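Local structure of possible protein of nuclear scaffold (Encephalitozoon cuniculi, 3KAE) at residues G175-D183 against L195-I206. The protein probably binds partner proteins as a Cdc27 subunit of the anaphase-promoting complex, its N-terminal tetratricopeptide-repeat domain forming a homodimer. Residues are numbered along the deposited sequence; the frame is centred on the assembly and turned at random.
Sequences GIEEEYVSD and LVKKYMEHVPGI
D183 OD2 is gripped by two donors from 195-206: K198 NZ gives it a hydrogen bond of 2.6 Å within a salt bridge, and Y199 OH a second of the same length. The two arrive differently. The ammonium group takes the syn lone pair, whereas the hydroxyl meets OD2 from above the carboxylate plane, 40° out of it. From the side of Y199, the oxygen lies at the ring edge, with carboxylate and ring planes 82° apart. Together the two bonds should fix the rotation of the carboxylate and, with a cation beside it, probably favour its charged form.

K198 NZ also forms a hydrogen-bonded salt bridge to E179 OE2 (2.8 Å), using the anti lone pair of that carboxylate, so that E179, D183 and K198 make a salt-bridge network in which one lysine bridges acids a helical turn apart. Its reach follows from its torsions, with CG anti to the backbone N and the rest of the chain extended.

The apolar half lies toward the N-terminal end of helix 176-190. I206 CD1 rests 3.7 Å from Y180 CB, I206 CG1 comes to 3.8 Å from Y180 CD2, and Y199 CE1 lies at the edge of the Y180 ring. The Y180 hydroxyl is held elsewhere, by a hydrogen bond to E151. L195 CD2 packs against D183 O at the other end of the contact.

The segments of helices 176-190 and 193-200 run 146° apart with axes 12.1 Å from each other, a roughly antiparallel helical hairpin within this tetratricopeptide-repeat domain. Helix 206-220 packs against both: F210 stacks on the Y199 ring and touches D183, while Y209 and N213 touch Y180. The second subunit of the homodimer also borders the contact: its F23 meets the Y180 ring edge-to-face and packs on I206.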
loop_
_atom_site.group_PDB
_atom_site.type_symbol
_atom_site.label_atom_id
_atom_site.label_comp_id
_atom_site.label_asym_id
_atom_site.label_seq_id
_atom_site.Cartn_x
_atom_site.Cartn_y
_atom_site.Cartn_z
ATOM N N GLY C 175 18.552 -17.792 11.840
ATOM C CA GLY C 175 18.076 -16.425 11.813
ATOM C C GLY C 175 17.580 -15.957 13.159
ATOM O O GLY C 175 17.296 -16.772 14.046
ATOM N N ILE C 176 17.485 -14.638 13.313
ATOM C CA ILE C 176 16.975 -14.067 14.550
ATOM C C ILE C 176 15.505 -14.426 14.708
ATOM O O ILE C 176 15.013 -14.622 15.816
ATOM C CB ILE C 176 17.181 -12.541 14.620
ATOM C CG1 ILE C 176 16.285 -11.926 15.700
ATOM C CG2 ILE C 176 16.912 -11.918 13.273
ATOM C CD1 ILE C 176 16.690 -10.529 16.125
ATOM N N GLU C 177 14.802 -14.536 13.592
ATOM C CA GLU C 177 13.401 -14.916 13.652
ATOM C C GLU C 177 13.244 -16.400 13.984
ATOM O O GLU C 177 12.293 -16.788 14.654
ATOM C CB GLU C 177 12.665 -14.549 12.352
ATOM C CG GLU C 177 12.979 -15.424 11.142
ATOM C CD GLU C 177 14.244 -15.007 10.413
ATOM O OE1 GLU C 177 15.135 -14.389 11.033
ATOM O OE2 GLU C 177 14.349 -15.309 9.210
ATOM N N GLU C 178 14.181 -17.226 13.526
ATOM C CA GLU C 178 14.105 -18.660 13.798
ATOM C C GLU C 178 14.438 -18.920 15.262
ATOM O O GLU C 178 13.920 -19.848 15.876
ATOM C CB GLU C 178 15.021 -19.449 12.854
ATOM C CG GLU C 178 14.867 -19.087 11.366
ATOM C CD GLU C 178 13.497 -19.437 10.785
ATOM O OE1 GLU C 178 12.728 -20.157 11.459
ATOM O OE2 GLU C 178 13.191 -18.990 9.648
ATOM N N GLU C 179 15.286 -18.067 15.821
ATOM C CA GLU C 179 15.561 -18.077 17.255
ATOM C C GLU C 179 14.329 -17.633 18.044
ATOM O O GLU C 179 14.072 -18.114 19.141
ATOM C CB GLU C 179 16.743 -17.161 17.561
ATOM C CG GLU C 179 16.923 -16.856 19.031
ATOM C CD GLU C 179 18.172 -16.050 19.298
ATOM O OE1 GLU C 179 18.904 -15.767 18.321
ATOM O OE2 GLU C 179 18.415 -15.704 20.476
ATOM N N TYR C 180 13.560 -16.709 17.474
ATOM C CA TYR C 180 12.351 -16.232 18.132
ATOM C C TYR C 180 11.334 -17.357 18.238
ATOM O O TYR C 180 10.621 -17.492 19.240
ATOM C CB TYR C 180 11.751 -15.050 17.381
ATOM C CG TYR C 180 10.278 -14.833 17.641
ATOM C CD1 TYR C 180 9.322 -15.435 16.842
ATOM C CD2 TYR C 180 9.843 -14.020 18.682
ATOM C CE1 TYR C 180 7.964 -15.233 17.066
ATOM C CE2 TYR C 180 8.486 -13.821 18.921
ATOM C CZ TYR C 180 7.559 -14.432 18.105
ATOM O OH TYR C 180 6.226 -14.235 18.328
ATOM N N VAL C 181 11.277 -18.163 17.188
ATOM C CA VAL C 181 10.392 -19.304 17.164
ATOM C C VAL C 181 10.848 -20.376 18.165
ATOM O O VAL C 181 10.035 -20.936 18.882
ATOM C CB VAL C 181 10.328 -19.923 15.764
ATOM C CG1 VAL C 181 9.309 -21.044 15.729
ATOM C CG2 VAL C 181 9.988 -18.859 14.716
ATOM N N SER C 182 12.149 -20.653 18.193
ATOM C CA SER C 182 12.723 -21.607 19.129
ATOM C C SER C 182 12.377 -21.226 20.564
ATOM O O SER C 182 11.923 -22.065 21.354
ATOM C CB SER C 182 14.240 -21.656 18.969
ATOM O OG SER C 182 14.612 -21.889 17.624
ATOM N N ASP C 183 12.604 -19.956 20.891
ATOM C CA ASP C 183 12.351 -19.459 22.229
ATOM C C ASP C 183 10.894 -19.631 22.606
ATOM O O ASP C 183 10.576 -20.038 23.736
ATOM C CB ASP C 183 12.765 -17.998 22.348
ATOM C CG ASP C 183 14.266 -17.813 22.256
ATOM O OD1 ASP C 183 14.991 -18.819 22.106
ATOM O OD2 ASP C 183 14.724 -16.655 22.335
ATOM N N LEU C 195 13.729 -16.444 29.702
ATOM C CA LEU C 195 13.287 -16.108 28.349
ATOM C C LEU C 195 12.505 -14.796 28.343
ATOM O O LEU C 195 12.751 -13.913 27.509
ATOM C CB LEU C 195 12.437 -17.243 27.762
ATOM C CG LEU C 195 12.982 -18.070 26.580
ATOM C CD1 LEU C 195 14.502 -17.992 26.430
ATOM C CD2 LEU C 195 12.517 -19.532 26.644
ATOM N N VAL C 196 11.571 -14.679 29.285
ATOM C CA VAL C 196 10.754 -13.478 29.447
ATOM C C VAL C 196 11.605 -12.248 29.706
ATOM O O VAL C 196 11.340 -11.174 29.177
ATOM C CB VAL C 196 9.781 -13.625 30.634
ATOM C CG1 VAL C 196 9.036 -12.314 30.865
ATOM C CG2 VAL C 196 8.810 -14.772 30.396
ATOM N N LYS C 197 12.619 -12.409 30.544
ATOM C CA LYS C 197 13.507 -11.313 30.900
ATOM C C LYS C 197 14.366 -10.936 29.701
ATOM O O LYS C 197 14.677 -9.770 29.495
ATOM C CB LYS C 197 14.386 -11.713 32.089
ATOM N N LYS C 198 14.735 -11.933 28.908
ATOM C CA LYS C 198 15.552 -11.715 27.728
ATOM C C LYS C 198 14.835 -10.829 26.697
ATOM O O LYS C 198 15.430 -9.918 26.120
ATOM C CB LYS C 198 15.916 -13.057 27.096
ATOM C CG LYS C 198 16.355 -12.960 25.634
ATOM C CD LYS C 198 16.359 -14.325 24.960
ATOM C CE LYS C 198 17.057 -14.254 23.603
ATOM N NZ LYS C 198 17.066 -15.553 22.874
ATOM N N TYR C 199 13.551 -11.096 26.479
ATOM C CA TYR C 199 12.761 -10.366 25.488
ATOM C C TYR C 199 12.132 -9.093 26.050
ATOM O O TYR C 199 11.588 -8.283 25.309
ATOM C CB TYR C 199 11.678 -11.273 24.904
ATOM C CG TYR C 199 12.202 -12.233 23.860
ATOM C CD1 TYR C 199 12.210 -11.881 22.516
ATOM C CD2 TYR C 199 12.695 -13.485 24.213
ATOM C CE1 TYR C 199 12.692 -12.743 21.553
ATOM C CE2 TYR C 199 13.184 -14.362 23.250
ATOM C CZ TYR C 199 13.173 -13.971 21.908
ATOM O OH TYR C 199 13.644 -14.796 20.910
ATOM N N MET C 200 12.216 -8.928 27.364
ATOM C CA MET C 200 11.660 -7.769 28.048
ATOM C C MET C 200 12.433 -6.511 27.623
ATOM O O MET C 200 11.881 -5.406 27.578
ATOM C CB MET C 200 11.749 -7.997 29.563
ATOM C CG MET C 200 10.804 -7.179 30.426
ATOM S SD MET C 200 10.955 -7.642 32.181
ATOM C CE MET C 200 9.742 -8.958 32.304
ATOM N N GLU C 201 13.710 -6.697 27.286
ATOM C CA GLU C 201 14.590 -5.590 26.919
ATOM C C GLU C 201 14.319 -5.056 25.516
ATOM O O GLU C 201 14.770 -3.964 25.169
ATOM C CB GLU C 201 16.066 -5.995 27.050
ATOM N N HIS C 202 13.586 -5.819 24.709
ATOM C CA HIS C 202 13.293 -5.411 23.333
ATOM C C HIS C 202 11.818 -5.092 23.126
ATOM O O HIS C 202 11.167 -5.647 22.240
ATOM C CB HIS C 202 13.762 -6.472 22.336
ATOM C CG HIS C 202 15.179 -6.908 22.549
ATOM N ND1 HIS C 202 16.254 -6.193 22.079
ATOM C CD2 HIS C 202 15.690 -7.982 23.196
ATOM C CE1 HIS C 202 17.374 -6.811 22.417
ATOM N NE2 HIS C 202 17.059 -7.898 23.095
ATOM N N VAL C 203 11.313 -4.182 23.952
ATOM C CA VAL C 203 9.954 -3.667 23.854
ATOM C C VAL C 203 10.033 -2.157 23.909
ATOM O O VAL C 203 10.431 -1.602 24.935
ATOM C CB VAL C 203 9.113 -4.136 25.057
ATOM C CG1 VAL C 203 7.666 -3.650 24.955
ATOM C CG2 VAL C 203 9.178 -5.649 25.188
ATOM N N PRO C 204 9.654 -1.475 22.815
ATOM C CA PRO C 204 9.109 -2.030 21.566
ATOM C C PRO C 204 10.120 -2.799 20.718
ATOM O O PRO C 204 11.328 -2.541 20.784
ATOM C CB PRO C 204 8.653 -0.787 20.797
ATOM C CG PRO C 204 8.589 0.308 21.822
ATOM C CD PRO C 204 9.672 -0.004 22.789
ATOM N N GLY C 205 9.609 -3.740 19.926
ATOM C CA GLY C 205 10.436 -4.571 19.067
ATOM C C GLY C 205 9.998 -6.029 19.121
ATOM O O GLY C 205 8.843 -6.309 19.430
ATOM N N ILE C 206 10.918 -6.953 18.842
ATOM C CA ILE C 206 10.608 -8.379 18.855
ATOM C C ILE C 206 10.023 -8.800 20.210
ATOM O O ILE C 206 9.192 -9.720 20.294
ATOM C CB ILE C 206 11.862 -9.222 18.527
ATOM C CG1 ILE C 206 11.480 -10.670 18.240
ATOM C CG2 ILE C 206 12.909 -9.120 19.655
ATOM C CD1 ILE C 206 12.634 -11.517 17.734
#